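Protein 1d10 (Caenorhabditis elegans, PDB 1T9F) is of unknown function but folds as an SDF2-like beta-trefoil built from MIR repeats, and probably enters the secretory pathway on a signal sequence. Local coordinates at residues A[3-15]-A[54-68]. Numbering follows the deposited sequence.
Sequences DEDFVTCYSVLKF and QIFPALNAKCNRGDA
Cys9 and Cys63 form a disulfide at the rim of the beta-trefoil barrel, a worked example of a covalent link set beside a strand pairing. Their SG atoms are 2.0 Å apart, and the bridge ties the turn before strand 12-17 to the loop after strand 53-57, the two strands being antiparallel neighbours in the six-stranded barrel. On the barrel side, Val12 and Gln54 form an antiparallel non-hydrogen-bonded pair, and backbone hydrogen bonds follow from Ile55 N to Ser11 O and from Tyr10 N to Ile55 O. The amide of Gln54, on a side chain extended with CG anti to the backbone N (chi1 -179°), adds an almost straight bond from NE2 to Tyr10 O, 3.0 Å. On the loop side, Cys9 N donates to Asp67 O at 2.7 Å, whereas Gly66 N returns only a weak bond to Cys9 O. Tyr10, in the type II turn Thr8 to Ser11, lays its ring against Phe56, Pro57 and Cys63. Its CE1 edge points at the centre of the Phe56 face in a T-shaped stack, planes at 80°, while Cys63 SG approaches obliquely, 3.4 Å from Tyr10 CE2. At the ring's edge lies Arg65 N, buried without a polar partner. A water between Tyr10 OH and Cys63 N accepts from Cys63 N. Farther out, Ala68 CB sits over the Phe6 ring in a CH-pi contact. Phe85 meets Phe56 edge-to-face. The turn is thus hydrogen-bonded to strand 53-57 on one side and to residues 66-67 on the other, with the disulfide joining it to Cys63.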
loop_
_atom_site.group_PDB
_atom_site.type_symbol
_atom_site.label_atom_id
_atom_site.label_comp_id
_atom_site.label_asym_id
_atom_site.label_seq_id
_atom_site.Cartn_x
_atom_site.Cartn_y
_atom_site.Cartn_z
ATOM N N ASP A 3 -2.329 -23.797 -5.507
ATOM C CA ASP A 3 -1.357 -23.445 -4.475
ATOM C C ASP A 3 -0.113 -22.782 -5.059
ATOM O O ASP A 3 0.873 -22.577 -4.352
ATOM C CB ASP A 3 -0.946 -24.699 -3.695
ATOM C CG ASP A 3 -2.114 -25.641 -3.448
ATOM O OD1 ASP A 3 -3.169 -25.172 -2.967
ATOM O OD2 ASP A 3 -1.975 -26.853 -3.733
ATOM N N GLU A 4 -0.163 -22.446 -6.343
ATOM C CA GLU A 4 0.971 -21.816 -7.004
ATOM C C GLU A 4 0.554 -20.551 -7.755
ATOM O O GLU A 4 1.172 -20.167 -8.746
ATOM C CB GLU A 4 1.645 -22.818 -7.956
ATOM C CG GLU A 4 2.973 -22.345 -8.536
ATOM C CD GLU A 4 3.805 -23.476 -9.117
ATOM O OE1 GLU A 4 4.891 -23.194 -9.670
ATOM O OE2 GLU A 4 3.379 -24.648 -9.020
ATOM N N ASP A 5 -0.505 -19.908 -7.273
ATOM C CA ASP A 5 -0.992 -18.671 -7.874
ATOM C C ASP A 5 -0.415 -17.519 -7.055
ATOM O O ASP A 5 -1.077 -16.506 -6.820
ATOM C CB ASP A 5 -2.528 -18.622 -7.844
ATOM C CG ASP A 5 -3.095 -18.530 -6.428
ATOM O OD1 ASP A 5 -4.337 -18.491 -6.289
ATOM O OD2 ASP A 5 -2.310 -18.495 -5.456
ATOM N N PHE A 6 0.830 -17.686 -6.624
ATOM C CA PHE A 6 1.503 -16.690 -5.801
ATOM C C PHE A 6 1.819 -15.363 -6.473
ATOM O O PHE A 6 1.939 -15.270 -7.691
ATOM C CB PHE A 6 2.787 -17.278 -5.208
ATOM C CG PHE A 6 3.636 -18.011 -6.203
ATOM C CD1 PHE A 6 4.202 -17.347 -7.284
ATOM C CD2 PHE A 6 3.876 -19.372 -6.054
ATOM C CE1 PHE A 6 4.999 -18.031 -8.208
ATOM C CE2 PHE A 6 4.668 -20.063 -6.969
ATOM C CZ PHE A 6 5.231 -19.390 -8.049
ATOM N N VAL A 7 1.946 -14.332 -5.643
ATOM C CA VAL A 7 2.264 -12.987 -6.095
ATOM C C VAL A 7 3.764 -12.963 -6.337
ATOM O O VAL A 7 4.535 -13.454 -5.512
ATOM C CB VAL A 7 1.899 -11.954 -5.015
ATOM C CG1 VAL A 7 2.208 -10.561 -5.507
ATOM C CG2 VAL A 7 0.426 -12.085 -4.653
ATOM N N THR A 8 4.179 -12.384 -7.459
ATOM C CA THR A 8 5.592 -12.357 -7.815
ATOM C C THR A 8 6.255 -10.987 -7.801
ATOM O O THR A 8 5.601 -9.951 -7.927
ATOM C CB THR A 8 5.801 -12.988 -9.201
ATOM O OG1 THR A 8 5.163 -12.176 -10.194
ATOM C CG2 THR A 8 5.195 -14.389 -9.241
ATOM N N CYS A 9 7.574 -10.997 -7.667
ATOM C CA CYS A 9 8.342 -9.768 -7.618
ATOM C C CYS A 9 8.270 -9.023 -8.951
ATOM O O CYS A 9 8.393 -9.624 -10.011
ATOM C CB CYS A 9 9.784 -10.095 -7.255
ATOM S SG CYS A 9 10.577 -8.814 -6.248
ATOM N N TYR A 10 8.061 -7.713 -8.870
ATOM C CA TYR A 10 7.925 -6.828 -10.027
ATOM C C TYR A 10 6.597 -6.981 -10.757
ATOM O O TYR A 10 6.404 -6.416 -11.834
ATOM C CB TYR A 10 9.090 -7.007 -11.008
ATOM C CG TYR A 10 10.396 -6.509 -10.443
ATOM C CD1 TYR A 10 10.519 -5.202 -9.975
ATOM C CD2 TYR A 10 11.496 -7.353 -10.338
ATOM C CE1 TYR A 10 11.706 -4.751 -9.410
ATOM C CE2 TYR A 10 12.684 -6.916 -9.778
ATOM C CZ TYR A 10 12.786 -5.616 -9.316
ATOM O OH TYR A 10 13.967 -5.192 -8.760
ATOM N N SER A 11 5.680 -7.751 -10.186
ATOM C CA SER A 11 4.374 -7.894 -10.812
ATOM C C SER A 11 3.663 -6.560 -10.567
ATOM O O SER A 11 4.025 -5.820 -9.651
ATOM C CB SER A 11 3.596 -9.049 -10.173
ATOM O OG SER A 11 3.465 -8.865 -8.776
ATOM N N VAL A 12 2.676 -6.238 -11.398
ATOM C CA VAL A 12 1.925 -4.994 -11.253
ATOM C C VAL A 12 0.489 -5.379 -10.968
ATOM O O VAL A 12 -0.097 -6.169 -11.707
ATOM C CB VAL A 12 1.942 -4.152 -12.543
ATOM C CG1 VAL A 12 1.068 -2.927 -12.370
ATOM C CG2 VAL A 12 3.354 -3.730 -12.872
ATOM N N LEU A 13 -0.085 -4.817 -9.914
ATOM C CA LEU A 13 -1.454 -5.159 -9.562
ATOM C C LEU A 13 -2.169 -4.096 -8.742
ATOM O O LEU A 13 -1.596 -3.055 -8.423
ATOM C CB LEU A 13 -1.446 -6.496 -8.816
ATOM C CG LEU A 13 -0.252 -6.671 -7.878
ATOM C CD1 LEU A 13 -0.447 -5.795 -6.675
ATOM C CD2 LEU A 13 -0.097 -8.119 -7.459
ATOM N N LYS A 14 -3.431 -4.365 -8.426
ATOM C CA LYS A 14 -4.253 -3.462 -7.631
ATOM C C LYS A 14 -4.444 -4.065 -6.246
ATOM O O LYS A 14 -4.540 -5.285 -6.106
ATOM C CB LYS A 14 -5.630 -3.281 -8.276
ATOM C CG LYS A 14 -5.611 -2.705 -9.675
ATOM C CD LYS A 14 -6.934 -2.998 -10.373
ATOM C CE LYS A 14 -6.920 -2.539 -11.814
ATOM N NZ LYS A 14 -7.973 -3.241 -12.615
ATOM N N PHE A 15 -4.491 -3.208 -5.231
ATOM C CA PHE A 15 -4.702 -3.638 -3.856
ATOM C C PHE A 15 -6.105 -3.201 -3.461
ATOM O O PHE A 15 -6.380 -2.007 -3.330
ATOM C CB PHE A 15 -3.670 -3.003 -2.918
ATOM C CG PHE A 15 -2.281 -3.564 -3.082
ATOM C CD1 PHE A 15 -1.487 -3.192 -4.163
ATOM C CD2 PHE A 15 -1.791 -4.506 -2.187
ATOM C CE1 PHE A 15 -0.233 -3.757 -4.351
ATOM C CE2 PHE A 15 -0.536 -5.082 -2.366
ATOM C CZ PHE A 15 0.243 -4.708 -3.450
ATOM N N GLN A 54 3.503 -1.489 -8.313
ATOM C CA GLN A 54 4.448 -2.531 -8.665
ATOM C C GLN A 54 5.213 -3.007 -7.449
ATOM O O GLN A 54 5.779 -2.214 -6.695
ATOM C CB GLN A 54 5.430 -2.032 -9.724
ATOM C CG GLN A 54 6.428 -3.093 -10.158
ATOM C CD GLN A 54 7.173 -2.683 -11.407
ATOM O OE1 GLN A 54 7.500 -1.513 -11.582
ATOM N NE2 GLN A 54 7.453 -3.647 -12.279
ATOM N N ILE A 55 5.225 -4.316 -7.257
ATOM C CA ILE A 55 5.926 -4.908 -6.133
ATOM C C ILE A 55 7.429 -4.918 -6.372
ATOM O O ILE A 55 7.901 -5.434 -7.387
ATOM C CB ILE A 55 5.445 -6.348 -5.887
ATOM C CG1 ILE A 55 3.942 -6.334 -5.594
ATOM C CG2 ILE A 55 6.211 -6.962 -4.721
ATOM C CD1 ILE A 55 3.341 -7.687 -5.506
ATOM N N PHE A 56 8.165 -4.326 -5.430
ATOM C CA PHE A 56 9.623 -4.256 -5.476
ATOM C C PHE A 56 10.214 -5.000 -4.281
ATOM O O PHE A 56 9.562 -5.133 -3.245
ATOM C CB PHE A 56 10.099 -2.801 -5.394
ATOM C CG PHE A 56 10.302 -2.145 -6.730
ATOM C CD1 PHE A 56 9.235 -1.930 -7.587
ATOM C CD2 PHE A 56 11.571 -1.735 -7.124
ATOM C CE1 PHE A 56 9.423 -1.311 -8.823
ATOM C CE2 PHE A 56 11.773 -1.112 -8.364
ATOM C CZ PHE A 56 10.695 -0.901 -9.209
ATOM N N PRO A 57 11.458 -5.493 -4.407
ATOM C CA PRO A 57 12.052 -6.198 -3.264
ATOM C C PRO A 57 12.312 -5.138 -2.200
ATOM O O PRO A 57 12.278 -3.943 -2.504
ATOM C CB PRO A 57 13.337 -6.782 -3.848
ATOM C CG PRO A 57 13.717 -5.770 -4.899
ATOM C CD PRO A 57 12.387 -5.462 -5.554
ATOM N N ALA A 58 12.551 -5.562 -0.961
ATOM C CA ALA A 58 12.807 -4.625 0.131
ATOM C C ALA A 58 13.995 -3.723 -0.202
ATOM O O ALA A 58 14.812 -4.066 -1.057
ATOM C CB ALA A 58 13.069 -5.392 1.421
ATOM N N LEU A 59 14.090 -2.579 0.471
ATOM C CA LEU A 59 15.178 -1.631 0.214
ATOM C C LEU A 59 16.556 -2.273 0.146
ATOM O O LEU A 59 17.333 -1.994 -0.770
ATOM C CB LEU A 59 15.210 -0.523 1.270
ATOM C CG LEU A 59 16.363 0.477 1.078
ATOM C CD1 LEU A 59 16.152 1.259 -0.208
ATOM C CD2 LEU A 59 16.439 1.428 2.261
ATOM N N ASN A 60 16.871 -3.133 1.106
ATOM C CA ASN A 60 18.188 -3.765 1.107
ATOM C C ASN A 60 18.183 -5.215 0.630
ATOM O O ASN A 60 19.005 -6.028 1.055
ATOM C CB ASN A 60 18.808 -3.661 2.503
ATOM C CG ASN A 60 19.041 -2.216 2.923
ATOM O OD1 ASN A 60 19.714 -1.454 2.220
ATOM N ND2 ASN A 60 18.484 -1.830 4.066
ATOM N N ALA A 61 17.257 -5.523 -0.272
ATOM C CA ALA A 61 17.138 -6.860 -0.829
ATOM C C ALA A 61 17.142 -6.765 -2.345
ATOM O O ALA A 61 17.237 -5.680 -2.912
ATOM C CB ALA A 61 15.848 -7.515 -0.353
ATOM N N LYS A 62 17.030 -7.916 -2.995
ATOM C CA LYS A 62 17.002 -7.988 -4.446
ATOM C C LYS A 62 16.161 -9.200 -4.831
ATOM O O LYS A 62 16.039 -10.149 -4.058
ATOM C CB LYS A 62 18.424 -8.132 -4.992
ATOM C CG LYS A 62 19.172 -9.321 -4.413
ATOM C CD LYS A 62 20.630 -9.346 -4.856
ATOM C CE LYS A 62 21.393 -10.456 -4.148
ATOM N NZ LYS A 62 22.845 -10.428 -4.477
ATOM N N CYS A 63 15.576 -9.169 -6.019
ATOM C CA CYS A 63 14.753 -10.279 -6.463
ATOM C C CYS A 63 14.756 -10.358 -7.977
ATOM O O CYS A 63 15.237 -9.457 -8.656
ATOM C CB CYS A 63 13.318 -10.081 -5.993
ATOM S SG CYS A 63 12.470 -8.799 -6.969
ATOM N N ASN A 64 14.199 -11.441 -8.500
ATOM C CA ASN A 64 14.102 -11.643 -9.937
ATOM C C ASN A 64 12.632 -11.637 -10.336
ATOM O O ASN A 64 11.802 -12.273 -9.683
ATOM C CB ASN A 64 14.730 -12.982 -10.318
ATOM C CG ASN A 64 16.232 -12.991 -10.133
ATOM O OD1 ASN A 64 16.821 -14.020 -9.813
ATOM N ND2 ASN A 64 16.861 -11.844 -10.347
ATOM N N ARG A 65 12.304 -10.910 -11.397
ATOM C CA ARG A 65 10.927 -10.858 -11.863
ATOM C C ARG A 65 10.415 -12.290 -11.918
ATOM O O ARG A 65 11.089 -13.175 -12.445
ATOM C CB ARG A 65 10.854 -10.213 -13.253
ATOM C CG ARG A 65 12.205 -9.817 -13.836
ATOM C CD ARG A 65 13.057 -11.047 -14.158
ATOM N NE ARG A 65 14.473 -10.719 -14.317
ATOM C CZ ARG A 65 15.425 -11.618 -14.551
ATOM N NH1 ARG A 65 15.112 -12.905 -14.657
ATOM N NH2 ARG A 65 16.690 -11.234 -14.668
ATOM N N GLY A 66 9.232 -12.525 -11.361
ATOM C CA GLY A 66 8.686 -13.868 -11.366
ATOM C C GLY A 66 8.923 -14.594 -10.053
ATOM O O GLY A 66 8.306 -15.628 -9.788
ATOM N N ASP A 67 9.820 -14.063 -9.227
ATOM C CA ASP A 67 10.106 -14.676 -7.933
ATOM C C ASP A 67 8.890 -14.580 -7.025
ATOM O O ASP A 67 8.246 -13.539 -6.944
ATOM C CB ASP A 67 11.293 -13.989 -7.248
ATOM C CG ASP A 67 12.624 -14.392 -7.844
ATOM O OD1 ASP A 67 12.633 -15.288 -8.714
ATOM O OD2 ASP A 67 13.658 -13.820 -7.435
ATOM N N ALA A 68 8.576 -15.676 -6.347
ATOM C CA ALA A 68 7.451 -15.693 -5.434
ATOM C C ALA A 68 7.837 -14.876 -4.217
ATOM O O ALA A 68 9.010 -14.799 -3.858
ATOM C CB ALA A 68 7.130 -17.123 -5.023
HETATM O O HOH W 1 16.068 -7.059 -8.020
#